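SusD homolog (Bacteroides ovatus, PDB 4F53) probably binds mucin O-glycans at the outer membrane of the bacterium, as a TPR-like lipoprotein of the SusD/RagB family. Local coordinates at residues N34-M39 against D183-G188; D247-Q252 against D330-F335; G304-I309 against P459-A464; G387-Y392 against G408-N413. All blocks are in the same frame, centred on the assembly; numbering follows the deposited sequence. Where two conformers were deposited one is given.

Overall arrangement
Contacts 1 and 2 sit on one side of the molecule and touch: the methyl of selenomethionine M39 packs on V334, CE to CG1 3.9 Å, and I185 meets the same valine. Contacts 3 and 4 form a second pair, their centres about 16 Å apart, joined where the Y392 hydroxyl makes a probable, weak hydrogen bond to the carbonyl of G304. Contact 4 closes a short loop nested inside the much longer one closed by contact 3. Contacts 1 and 3 lie on opposite sides of the chain's centre, about 35 Å between centres. A glycerol, probably from the crystallisation liquor, is bound beside R307 in contact 3.

Contact 1: N34-M39 against D183-G188; sequences NLQDLM and DRIYNG
The flat amide of Q36 meets the D183 carboxylate with the two planes 61° apart, so neither group lies flat on the other. NE2 of Q36 reaches OD1 of D183 at 2.8 Å, approaching from above the carboxylate plane. I185 CG2 lies over the centre of one face of the Y186 ring, and W193 meets that tyrosine edge-to-face. At the other corner of the amide, Q36 OE1 takes the backbone N-H of R184 (N to OE1 3.0 Å) on an in-plane lone pair. Q36 can span the gap because CG stands anti to its backbone N (chi1 -174°) and the chain runs on extended. I185 slides past it in the opposite direction, its CD1 3.7 Å from Q36 CG and a tight 3.5 Å from CE of selenomethionine M39. OD1 of D183 is gripped by three donors: Q36 NE2 and the backbone N-H groups of I185 and Y186. OD2 holds G188 N at 2.9 Å and also W193 NE1, which fixes the carboxylate's rotation. The bonds to I185 and Y186 make an Asx turn and Asx motif, here tied by one glutamine to the C-terminal part of helix 25-37.

Contact 2: D247-Q252 against D330-F335; sequences DHNPWQ and DNIVVF
N249 and D330 bring the two backbones closest, with 5.9 Å between their CA atoms. Segment 247-252 runs extended through H248 and N249 and then turns into helix 250-257, while 330-335 passes from loop into strand 332-335. N249 occupies the N-cap of the helix, and both ends of its side-chain amide are used. OD1 accepts the backbone N-H of W251 at 3.0 Å, in the plane of the carbonyl, which is the capping bond. ND2 turns the other way and donates to D330 O, also at 3.0 Å and fairly straight at 161°. The acceptor lies nearly in the amide plane of N249, yet the donor stands well above the D330 carbonyl plane, 67° out of it. A chi1 of -170° swings the amide away from its own N, placing it between its own helix start and the incoming chain. Next to this polar link is a small apolar one: CD of P250 meets CD1 of I332 at 3.8 Å, the two side chains crossing at about a right angle. The D330 carboxylate is held elsewhere, by T327 N. Beyond the contact, strand 332-335 pairs antiparallel with strand 241-243, where V334 and F335 both face A241 in a classic beta bulge; P250 and W251 pack on helix 44-58, and F335 stacks edge-to-face with F196 of helix 190-207.

Contact 3: G304-I309 against P459-A464; sequences GLRRGI and PMAANA
Two irregular loops meet here, one following helix 288-291 and the other helix 442-452, joined by two backbone bonds, an arginine and a water. A461 N donates to R307 O at 3.2 Å along a lone pair in the carbonyl plane, and A462 N donates to G308 O at 2.8 Å. The positive phi of G308 (79°) turns the chain and brings its CA within 4.3 Å of that of selenomethionine M460. R306 reaches across by bending at chi2 (74°), so that NH2 meets P459 O at 2.9 Å, edge-on and almost straight at 165°. A461 CA lies over one face of the same guanidinium, toward its rim. A water completes the link, accepting from R306 NE and donating to both R307 O and P459 O. R307 crosses M460 obliquely, NH1 3.5 Å from CE, while NE forms a salt bridge to D266 and NH1 also bonds A57 O and a glycerol. R307 O and P459 O thus each accept from two donors. Across this contact the R306 charge meets a carbonyl and a water, with Y406 O on NH1 beyond it; that of R307 has a carboxylate partner, which probably steadies it as a cation.

Contact 4: G387-Y392 against G408-N413; sequences GKVEAY and GAINTN
G408 opens the pairing with Y392: its O accepts Y392 N at 2.7 Å, and its N donates back to Y392 O at 3.1 Å. The two bonds make one antiparallel hydrogen-bonded bridge. G408 N also lies at the edge of the Y392 ring, near its plane. At A409 the methyl meets that of A391, CB to CB 4.1 Å. Past this point the direct backbone pairing gives way to water: I410 N donates to a water that in turn donates to E390 O at 2.6 Å. The arrangement is that of two arms of an irregular loop between helices 379-383 and 423-438, running antiparallel, their end-to-end directions 172° apart, and bridged by solvent where they separate. The I410 side chain packs by CB against V389 CG1 at 4.1 Å, and both residues rest on Y270 of helix 265-273. T412 adds its CG2, 4.2 Å from V389 CB; chi1 of -178° sends OG1 to the far side from N and turns CG2 to the valine, while OG1 bonds E428 and V414 N. A second water accepts from V389 N and gives T412 O a weak bond. Last comes N413, whose O lies 3.5 Å from CD of K388, beside the bent lysine chain, its NZ hydrogen-bonded to T386 O.

Contact 1: N34-M39 against D183-G188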
loop_
_atom_site.group_PDB
_atom_site.type_symbol
_atom_site.label_atom_id
_atom_site.label_comp_id
_atom_site.label_asym_id
_atom_site.label_seq_id
_atom_site.Cartn_x
_atom_site.Cartn_y
_atom_site.Cartn_z
ATOM N N ASN A 34 13.540 0.558 -15.339
ATOM C CA ASN A 34 13.808 -0.185 -14.110
ATOM C C ASN A 34 13.366 0.680 -12.885
ATOM O O ASN A 34 12.791 0.158 -11.934
ATOM C CB ASN A 34 15.308 -0.597 -14.045
ATOM C CG ASN A 34 15.879 -1.360 -15.252
ATOM O OD1 ASN A 34 15.166 -1.902 -16.118
ATOM N ND2 ASN A 34 17.210 -1.436 -15.333
ATOM N N LEU A 35 13.631 1.994 -12.935
ATOM C CA LEU A 35 13.257 2.912 -11.853
ATOM C C LEU A 35 11.749 2.971 -11.729
ATOM O O LEU A 35 11.221 2.911 -10.611
ATOM C CB LEU A 35 13.847 4.318 -12.063
ATOM C CG LEU A 35 15.411 4.441 -12.142
ATOM C CD1 LEU A 35 15.816 5.887 -12.227
ATOM C CD2 LEU A 35 16.128 3.778 -10.939
ATOM N N GLN A 36 11.046 3.014 -12.879
ATOM C CA GLN A 36 9.574 3.052 -12.907
ATOM C C GLN A 36 8.972 1.788 -12.263
ATOM O O GLN A 36 7.999 1.864 -11.511
ATOM C CB GLN A 36 9.088 3.196 -14.348
ATOM C CG GLN A 36 7.605 3.399 -14.460
ATOM C CD GLN A 36 7.137 3.445 -15.878
ATOM O OE1 GLN A 36 7.098 2.434 -16.587
ATOM N NE2 GLN A 36 6.763 4.628 -16.318
ATOM N N ASP A 37 9.570 0.637 -12.553
ATOM C CA ASP A 37 9.095 -0.647 -12.071
ATOM C C ASP A 37 9.082 -0.753 -10.536
ATOM O O ASP A 37 8.167 -1.358 -9.978
ATOM C CB ASP A 37 9.982 -1.753 -12.666
ATOM C CG ASP A 37 9.710 -3.142 -12.103
ATOM O OD1 ASP A 37 8.531 -3.538 -12.042
ATOM O OD2 ASP A 37 10.666 -3.793 -11.659
ATOM N N LEU A 38 10.081 -0.176 -9.865
ATOM C CA LEU A 38 10.277 -0.310 -8.416
ATOM C C LEU A 38 9.222 0.407 -7.562
ATOM O O LEU A 38 9.191 0.179 -6.339
ATOM C CB LEU A 38 11.714 0.097 -8.004
ATOM C CG LEU A 38 12.774 -0.897 -8.531
ATOM C CD1 LEU A 38 14.169 -0.280 -8.545
ATOM C CD2 LEU A 38 12.714 -2.257 -7.788
HETATM N N MSE A 39 8.307 1.189 -8.181
HETATM C CA MSE A 39 7.207 1.806 -7.409
HETATM C C MSE A 39 6.248 0.735 -6.856
HETATM O O MSE A 39 5.640 0.910 -5.802
HETATM C CB MSE A 39 6.414 2.798 -8.287
HETATM C CG MSE A 39 7.292 3.949 -8.809
HETATM SE SE MSE A 39 6.195 5.425 -9.445
HETATM C CE MSE A 39 5.652 4.693 -11.058
ATOM N N ASP A 183 8.156 4.222 -20.989
ATOM C CA ASP A 183 7.063 4.365 -20.027
ATOM C C ASP A 183 5.983 3.314 -20.237
ATOM O O ASP A 183 5.190 3.412 -21.171
ATOM C CB ASP A 183 6.485 5.790 -20.151
ATOM C CG ASP A 183 5.293 6.149 -19.275
ATOM O OD1 ASP A 183 4.999 5.388 -18.314
ATOM O OD2 ASP A 183 4.677 7.203 -19.527
ATOM N N ARG A 184 5.914 2.342 -19.333
ATOM C CA ARG A 184 4.923 1.267 -19.412
ATOM C C ARG A 184 3.693 1.579 -18.560
ATOM O O ARG A 184 2.868 0.697 -18.319
ATOM C CB ARG A 184 5.550 -0.082 -18.996
ATOM C CG ARG A 184 6.734 -0.484 -19.861
ATOM C CD ARG A 184 7.328 -1.837 -19.457
ATOM N NE ARG A 184 6.455 -2.952 -19.840
ATOM C CZ ARG A 184 6.372 -3.458 -21.068
ATOM N NH1 ARG A 184 7.116 -2.965 -22.050
ATOM N NH2 ARG A 184 5.529 -4.441 -21.329
ATOM N N ILE A 185 3.544 2.840 -18.139
ATOM C CA ILE A 185 2.396 3.268 -17.358
ATOM C C ILE A 185 1.510 4.207 -18.184
ATOM O O ILE A 185 0.310 3.954 -18.291
ATOM C CB ILE A 185 2.816 3.901 -15.983
ATOM C CG1 ILE A 185 3.457 2.816 -15.063
ATOM C CG2 ILE A 185 1.608 4.588 -15.291
ATOM C CD1 ILE A 185 3.976 3.285 -13.760
ATOM N N TYR A 186 2.073 5.303 -18.717
ATOM C CA TYR A 186 1.310 6.309 -19.463
ATOM C C TYR A 186 1.755 6.460 -20.915
ATOM O O TYR A 186 1.223 7.323 -21.632
ATOM C CB TYR A 186 1.380 7.671 -18.768
ATOM C CG TYR A 186 0.691 7.709 -17.424
ATOM C CD1 TYR A 186 -0.653 7.342 -17.293
ATOM C CD2 TYR A 186 1.334 8.228 -16.308
ATOM C CE1 TYR A 186 -1.317 7.448 -16.067
ATOM C CE2 TYR A 186 0.694 8.300 -15.068
ATOM C CZ TYR A 186 -0.639 7.937 -14.962
ATOM O OH TYR A 186 -1.269 8.055 -13.763
ATOM N N ASN A 187 2.701 5.606 -21.354
ATOM C CA ASN A 187 3.226 5.546 -22.720
ATOM C C ASN A 187 3.739 6.896 -23.229
ATOM O O ASN A 187 3.480 7.260 -24.373
ATOM C CB ASN A 187 2.168 4.974 -23.689
ATOM C CG ASN A 187 1.577 3.672 -23.218
ATOM O OD1 ASN A 187 0.380 3.590 -22.910
ATOM N ND2 ASN A 187 2.416 2.645 -23.098
ATOM N N GLY A 188 4.495 7.600 -22.388
ATOM C CA GLY A 188 5.099 8.878 -22.744
ATOM C C GLY A 188 4.181 10.084 -22.673
ATOM O O GLY A 188 4.596 11.166 -23.076
#

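Contact 2: D247-Q252 against D330-F335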
loop_
_atom_site.group_PDB
_atom_site.type_symbol
_atom_site.label_atom_id
_atom_site.label_comp_id
_atom_site.label_asym_id
_atom_site.label_seq_id
_atom_site.Cartn_x
_atom_site.Cartn_y
_atom_site.Cartn_z
ATOM N N ASP A 247 7.024 -9.104 -17.973
ATOM C CA ASP A 247 6.955 -10.552 -18.135
ATOM C C ASP A 247 5.636 -11.129 -17.564
ATOM O O ASP A 247 4.853 -11.697 -18.317
ATOM C CB ASP A 247 8.183 -11.229 -17.506
ATOM C CG ASP A 247 8.263 -12.695 -17.865
ATOM O OD1 ASP A 247 8.638 -13.003 -19.017
ATOM O OD2 ASP A 247 7.877 -13.532 -17.027
ATOM N N HIS A 248 5.407 -11.027 -16.252
ATOM C CA HIS A 248 4.164 -11.525 -15.664
ATOM C C HIS A 248 3.805 -10.811 -14.376
ATOM O O HIS A 248 4.692 -10.328 -13.668
ATOM C CB HIS A 248 4.235 -13.042 -15.416
ATOM C CG HIS A 248 5.262 -13.489 -14.424
ATOM N ND1 HIS A 248 6.575 -13.769 -14.815
ATOM C CD2 HIS A 248 5.124 -13.758 -13.102
ATOM C CE1 HIS A 248 7.194 -14.178 -13.717
ATOM N NE2 HIS A 248 6.364 -14.179 -12.655
ATOM N N ASN A 249 2.503 -10.779 -14.055
ATOM C CA ASN A 249 2.005 -10.233 -12.791
ATOM C C ASN A 249 2.378 -11.232 -11.669
ATOM O O ASN A 249 1.999 -12.407 -11.748
ATOM C CB ASN A 249 0.490 -9.979 -12.840
ATOM C CG ASN A 249 -0.004 -9.211 -11.655
ATOM O OD1 ASN A 249 0.249 -9.564 -10.509
ATOM N ND2 ASN A 249 -0.733 -8.146 -11.898
ATOM N N PRO A 250 3.145 -10.778 -10.644
ATOM C CA PRO A 250 3.615 -11.710 -9.596
ATOM C C PRO A 250 2.490 -12.299 -8.733
ATOM O O PRO A 250 2.678 -13.370 -8.188
ATOM C CB PRO A 250 4.560 -10.837 -8.756
ATOM C CG PRO A 250 4.096 -9.434 -8.972
ATOM C CD PRO A 250 3.675 -9.410 -10.421
ATOM N N TRP A 251 1.334 -11.623 -8.621
ATOM C CA TRP A 251 0.182 -12.109 -7.847
ATOM C C TRP A 251 -0.361 -13.421 -8.378
ATOM O O TRP A 251 -0.901 -14.203 -7.595
ATOM C CB TRP A 251 -0.934 -11.081 -7.811
ATOM C CG TRP A 251 -0.561 -9.893 -6.979
ATOM C CD1 TRP A 251 -0.081 -8.690 -7.420
ATOM C CD2 TRP A 251 -0.578 -9.820 -5.547
ATOM N NE1 TRP A 251 0.185 -7.864 -6.351
ATOM C CE2 TRP A 251 -0.102 -8.535 -5.184
ATOM C CE3 TRP A 251 -0.937 -10.725 -4.527
ATOM C CZ2 TRP A 251 -0.036 -8.111 -3.841
ATOM C CZ3 TRP A 251 -0.811 -10.320 -3.196
ATOM C CH2 TRP A 251 -0.390 -9.026 -2.867
ATOM N N GLN A 252 -0.206 -13.679 -9.697
ATOM C CA GLN A 252 -0.616 -14.944 -10.310
ATOM C C GLN A 252 0.204 -16.093 -9.698
ATOM O O GLN A 252 -0.315 -17.179 -9.496
ATOM C CB GLN A 252 -0.476 -14.902 -11.838
ATOM C CG GLN A 252 -0.997 -16.182 -12.521
ATOM C CD GLN A 252 0.074 -17.264 -12.664
ATOM O OE1 GLN A 252 1.292 -17.050 -12.518
ATOM N NE2 GLN A 252 -0.347 -18.459 -12.925
ATOM N N ASP A 330 -2.113 -9.482 -16.351
ATOM C CA ASP A 330 -2.792 -8.372 -15.671
ATOM C C ASP A 330 -1.825 -7.274 -15.289
ATOM O O ASP A 330 -0.702 -7.556 -14.854
ATOM C CB ASP A 330 -3.551 -8.856 -14.420
ATOM C CG ASP A 330 -4.802 -9.682 -14.722
ATOM O OD1 ASP A 330 -5.229 -9.730 -15.912
ATOM O OD2 ASP A 330 -5.332 -10.305 -13.791
ATOM N N ASN A 331 -2.268 -6.021 -15.427
ATOM C CA ASN A 331 -1.470 -4.849 -15.072
ATOM C C ASN A 331 -1.216 -4.753 -13.596
ATOM O O ASN A 331 -2.044 -5.162 -12.767
ATOM C CB ASN A 331 -2.154 -3.546 -15.506
ATOM C CG ASN A 331 -2.301 -3.383 -16.974
ATOM O OD1 ASN A 331 -1.522 -3.913 -17.781
ATOM N ND2 ASN A 331 -3.292 -2.618 -17.338
ATOM N N ILE A 332 -0.074 -4.171 -13.269
ATOM C CA ILE A 332 0.270 -3.901 -11.884
ATOM C C ILE A 332 -0.408 -2.555 -11.508
ATOM O O ILE A 332 -0.412 -1.621 -12.299
ATOM C CB ILE A 332 1.799 -3.955 -11.685
ATOM C CG1 ILE A 332 2.250 -5.450 -11.693
ATOM C CG2 ILE A 332 2.166 -3.273 -10.389
ATOM C CD1 ILE A 332 3.704 -5.724 -11.529
ATOM N N VAL A 333 -1.054 -2.508 -10.337
ATOM C CA VAL A 333 -1.778 -1.338 -9.867
ATOM C C VAL A 333 -0.798 -0.444 -9.122
ATOM O O VAL A 333 -0.289 -0.841 -8.068
ATOM C CB VAL A 333 -3.016 -1.742 -9.008
ATOM C CG1 VAL A 333 -3.692 -0.506 -8.407
ATOM C CG2 VAL A 333 -4.014 -2.592 -9.817
ATOM N N VAL A 334 -0.539 0.774 -9.657
ATOM C CA VAL A 334 0.439 1.684 -9.044
ATOM C C VAL A 334 -0.266 2.797 -8.224
ATOM O O VAL A 334 0.096 3.021 -7.076
ATOM C CB VAL A 334 1.437 2.265 -10.093
ATOM C CG1 VAL A 334 2.465 3.170 -9.426
ATOM C CG2 VAL A 334 2.132 1.150 -10.886
ATOM N N PHE A 335 -1.256 3.482 -8.809
ATOM C CA PHE A 335 -1.946 4.584 -8.158
ATOM C C PHE A 335 -3.295 4.795 -8.841
ATOM O O PHE A 335 -3.383 5.306 -9.970
ATOM C CB PHE A 335 -1.060 5.855 -8.208
ATOM C CG PHE A 335 -1.337 6.984 -7.230
ATOM C CD1 PHE A 335 -2.581 7.122 -6.630
ATOM C CD2 PHE A 335 -0.376 7.968 -6.987
ATOM C CE1 PHE A 335 -2.856 8.201 -5.795
ATOM C CE2 PHE A 335 -0.646 9.035 -6.136
ATOM C CZ PHE A 335 -1.885 9.142 -5.535
#

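Contact 3: G304-I309 against P459-A464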
loop_
_atom_site.group_PDB
_atom_site.type_symbol
_atom_site.label_atom_id
_atom_site.label_comp_id
_atom_site.label_asym_id
_atom_site.label_seq_id
_atom_site.Cartn_x
_atom_site.Cartn_y
_atom_site.Cartn_z
ATOM N N GLY A 304 -12.570 -15.454 2.912
ATOM C CA GLY A 304 -11.128 -15.376 3.026
ATOM C C GLY A 304 -10.581 -16.211 4.154
ATOM O O GLY A 304 -11.329 -16.849 4.902
ATOM N N LEU A 305 -9.265 -16.214 4.273
ATOM C CA LEU A 305 -8.581 -16.937 5.331
ATOM C C LEU A 305 -8.135 -15.926 6.417
ATOM O O LEU A 305 -7.850 -14.766 6.117
ATOM C CB LEU A 305 -7.384 -17.675 4.692
ATOM C CG LEU A 305 -6.497 -18.553 5.556
ATOM C CD1 LEU A 305 -7.251 -19.776 6.063
ATOM C CD2 LEU A 305 -5.279 -18.971 4.778
ATOM N N ARG A 306 -8.111 -16.362 7.678
ATOM C CA ARG A 306 -7.685 -15.529 8.783
ATOM C C ARG A 306 -6.197 -15.157 8.614
ATOM O O ARG A 306 -5.373 -16.026 8.281
ATOM C CB ARG A 306 -7.915 -16.275 10.116
ATOM C CG ARG A 306 -7.624 -15.459 11.378
ATOM C CD ARG A 306 -8.696 -14.408 11.656
ATOM N NE ARG A 306 -8.324 -13.572 12.797
ATOM C CZ ARG A 306 -8.658 -13.834 14.053
ATOM N NH1 ARG A 306 -9.405 -14.895 14.343
ATOM N NH2 ARG A 306 -8.241 -13.049 15.029
ATOM N N ARG A 307 -5.873 -13.863 8.790
ATOM C CA ARG A 307 -4.482 -13.396 8.728
ATOM C C ARG A 307 -3.799 -13.708 10.052
ATOM O O ARG A 307 -4.462 -13.686 11.096
ATOM C CB ARG A 307 -4.400 -11.890 8.439
ATOM C CG ARG A 307 -4.944 -11.444 7.088
ATOM C CD ARG A 307 -4.928 -9.919 6.974
ATOM N NE ARG A 307 -5.840 -9.339 7.967
ATOM C CZ ARG A 307 -5.461 -8.642 9.026
ATOM N NH1 ARG A 307 -4.190 -8.292 9.179
ATOM N NH2 ARG A 307 -6.357 -8.249 9.918
ATOM N N GLY A 308 -2.494 -13.968 10.010
ATOM C CA GLY A 308 -1.725 -14.227 11.214
ATOM C C GLY A 308 -1.836 -15.619 11.799
ATOM O O GLY A 308 -1.585 -15.795 12.993
ATOM N N ILE A 309 -2.196 -16.619 10.984
ATOM C CA ILE A 309 -2.205 -18.021 11.445
ATOM C C ILE A 309 -0.727 -18.439 11.563
ATOM O O ILE A 309 0.052 -18.171 10.649
ATOM C CB ILE A 309 -3.023 -18.961 10.515
ATOM C CG1 ILE A 309 -4.526 -18.572 10.488
ATOM C CG2 ILE A 309 -2.812 -20.437 10.910
ATOM C CD1 ILE A 309 -5.342 -19.226 9.328
ATOM N N PRO A 459 -7.417 -8.721 14.888
ATOM C CA PRO A 459 -6.006 -8.891 15.237
ATOM C C PRO A 459 -5.467 -10.192 14.616
ATOM O O PRO A 459 -6.254 -11.088 14.247
ATOM C CB PRO A 459 -6.040 -8.950 16.760
ATOM C CG PRO A 459 -7.369 -9.550 17.075
ATOM C CD PRO A 459 -8.305 -9.012 16.040
HETATM N N MSE A 460 -4.142 -10.304 14.497
HETATM C CA MSE A 460 -3.490 -11.524 14.006
HETATM C C MSE A 460 -3.873 -12.709 14.874
HETATM O O MSE A 460 -3.923 -12.558 16.084
HETATM C CB MSE A 460 -1.957 -11.348 13.956
HETATM C CG MSE A 460 -1.531 -10.244 13.009
HETATM SE SE MSE A 460 -2.118 -10.480 11.177
HETATM C CE MSE A 460 -1.020 -9.016 10.380
ATOM N N ALA A 461 -4.196 -13.876 14.260
ATOM C CA ALA A 461 -4.607 -15.085 14.986
ATOM C C ALA A 461 -3.549 -15.512 16.038
ATOM O O ALA A 461 -3.898 -15.908 17.148
ATOM C CB ALA A 461 -4.856 -16.221 14.014
ATOM N N ALA A 462 -2.266 -15.389 15.672
ATOM C CA ALA A 462 -1.110 -15.688 16.495
ATOM C C ALA A 462 -0.138 -14.503 16.480
ATOM O O ALA A 462 0.381 -14.122 15.435
ATOM C CB ALA A 462 -0.419 -16.947 16.001
ATOM N N ASN A 463 0.080 -13.913 17.645
ATOM C CA ASN A 463 1.035 -12.838 17.827
ATOM C C ASN A 463 2.309 -13.480 18.390
ATOM O O ASN A 463 2.338 -13.843 19.559
ATOM C CB ASN A 463 0.444 -11.757 18.753
ATOM C CG ASN A 463 1.321 -10.566 19.001
ATOM O OD1 ASN A 463 2.549 -10.628 18.912
ATOM N ND2 ASN A 463 0.707 -9.468 19.404
ATOM N N ALA A 464 3.321 -13.701 17.529
ATOM C CA ALA A 464 4.592 -14.305 17.941
ATOM C C ALA A 464 5.699 -13.221 18.125
ATOM O O ALA A 464 6.890 -13.504 17.967
ATOM C CB ALA A 464 5.025 -15.367 16.934
HETATM O O HOH W 1 -6.398 -11.817 11.403
#

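Contact 4: G387-Y392 against G408-N413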
loop_
_atom_site.group_PDB
_atom_site.type_symbol
_atom_site.label_atom_id
_atom_site.label_comp_id
_atom_site.label_asym_id
_atom_site.label_seq_id
_atom_site.Cartn_x
_atom_site.Cartn_y
_atom_site.Cartn_z
ATOM N N GLY A 387 -25.813 -2.293 4.939
ATOM C CA GLY A 387 -25.344 -3.594 5.395
ATOM C C GLY A 387 -24.280 -3.494 6.468
ATOM O O GLY A 387 -23.360 -2.678 6.377
ATOM N N LYS A 388 -24.440 -4.269 7.526
ATOM C CA LYS A 388 -23.519 -4.216 8.654
ATOM C C LYS A 388 -22.589 -5.404 8.663
ATOM O O LYS A 388 -23.014 -6.518 8.330
ATOM C CB LYS A 388 -24.306 -4.147 9.980
ATOM C CG LYS A 388 -25.104 -2.838 10.172
ATOM C CD LYS A 388 -24.268 -1.545 10.233
ATOM C CE LYS A 388 -25.141 -0.328 10.447
ATOM N NZ LYS A 388 -26.077 -0.085 9.313
ATOM N N VAL A 389 -21.325 -5.166 9.064
ATOM C CA VAL A 389 -20.274 -6.190 9.136
ATOM C C VAL A 389 -20.607 -7.173 10.229
ATOM O O VAL A 389 -20.827 -6.786 11.369
ATOM C CB VAL A 389 -18.849 -5.598 9.301
ATOM C CG1 VAL A 389 -17.804 -6.694 9.496
ATOM C CG2 VAL A 389 -18.485 -4.727 8.105
ATOM N N GLU A 390 -20.666 -8.442 9.872
ATOM C CA GLU A 390 -20.953 -9.531 10.801
ATOM C C GLU A 390 -19.655 -10.239 11.186
ATOM O O GLU A 390 -18.605 -10.007 10.570
ATOM C CB GLU A 390 -21.956 -10.508 10.155
ATOM C CG GLU A 390 -23.378 -10.156 10.532
ATOM C CD GLU A 390 -24.370 -10.039 9.392
ATOM O OE1 GLU A 390 -24.475 -10.997 8.590
ATOM O OE2 GLU A 390 -25.098 -9.018 9.353
ATOM N N ALA A 391 -19.737 -11.096 12.200
ATOM C CA ALA A 391 -18.640 -11.901 12.726
ATOM C C ALA A 391 -18.069 -12.846 11.653
ATOM O O ALA A 391 -18.816 -13.342 10.813
ATOM C CB ALA A 391 -19.138 -12.722 13.915
ATOM N N TYR A 392 -16.771 -13.110 11.698
ATOM C CA TYR A 392 -16.170 -14.059 10.778
ATOM C C TYR A 392 -16.357 -15.485 11.314
ATOM O O TYR A 392 -15.907 -15.806 12.415
ATOM C CB TYR A 392 -14.676 -13.730 10.553
ATOM C CG TYR A 392 -13.940 -14.782 9.764
ATOM C CD1 TYR A 392 -14.244 -15.018 8.422
ATOM C CD2 TYR A 392 -12.942 -15.552 10.356
ATOM C CE1 TYR A 392 -13.584 -16.013 7.693
ATOM C CE2 TYR A 392 -12.258 -16.527 9.632
ATOM C CZ TYR A 392 -12.589 -16.760 8.303
ATOM O OH TYR A 392 -11.876 -17.689 7.589
ATOM N N GLY A 408 -13.599 -15.056 14.303
ATOM C CA GLY A 408 -13.366 -13.829 15.046
ATOM C C GLY A 408 -14.384 -12.788 14.653
ATOM O O GLY A 408 -15.352 -13.105 13.958
ATOM N N ALA A 409 -14.198 -11.541 15.103
ATOM C CA ALA A 409 -15.154 -10.502 14.757
ATOM C C ALA A 409 -14.502 -9.162 14.613
ATOM O O ALA A 409 -13.616 -8.826 15.399
ATOM C CB ALA A 409 -16.251 -10.423 15.802
ATOM N N ILE A 410 -14.916 -8.411 13.576
ATOM C CA ILE A 410 -14.495 -7.031 13.345
ATOM C C ILE A 410 -15.485 -6.164 14.126
ATOM O O ILE A 410 -16.698 -6.289 13.936
ATOM C CB ILE A 410 -14.397 -6.637 11.843
ATOM C CG1 ILE A 410 -13.300 -7.459 11.119
ATOM C CG2 ILE A 410 -14.126 -5.125 11.717
ATOM C CD1 ILE A 410 -13.441 -7.554 9.654
ATOM N N ASN A 411 -14.995 -5.332 15.021
ATOM C CA ASN A 411 -15.920 -4.510 15.795
ATOM C C ASN A 411 -16.073 -3.132 15.145
ATOM O O ASN A 411 -15.267 -2.224 15.391
ATOM C CB ASN A 411 -15.469 -4.433 17.257
ATOM C CG ASN A 411 -15.386 -5.819 17.899
ATOM O OD1 ASN A 411 -16.353 -6.614 17.910
ATOM N ND2 ASN A 411 -14.199 -6.166 18.391
ATOM N N THR A 412 -17.084 -2.999 14.268
ATOM C CA THR A 412 -17.360 -1.740 13.555
ATOM C C THR A 412 -18.820 -1.684 13.143
ATOM O O THR A 412 -19.402 -2.720 12.836
ATOM C CB THR A 412 -16.433 -1.556 12.299
ATOM O OG1 THR A 412 -16.752 -0.310 11.712
ATOM C CG2 THR A 412 -16.664 -2.614 11.198
ATOM N N ASN A 413 -19.370 -0.480 13.026
ATOM C CA ASN A 413 -20.747 -0.278 12.559
ATOM C C ASN A 413 -20.760 0.477 11.227
ATOM O O ASN A 413 -21.833 0.882 10.765
ATOM C CB ASN A 413 -21.586 0.473 13.602
ATOM C CG ASN A 413 -22.480 -0.426 14.415
ATOM O OD1 ASN A 413 -23.297 -1.190 13.878
ATOM N ND2 ASN A 413 -22.347 -0.347 15.733
HETATM O O HOH W 2 -20.683 -2.596 9.742
HETATM O O HOH W 3 -16.014 -9.822 11.081
#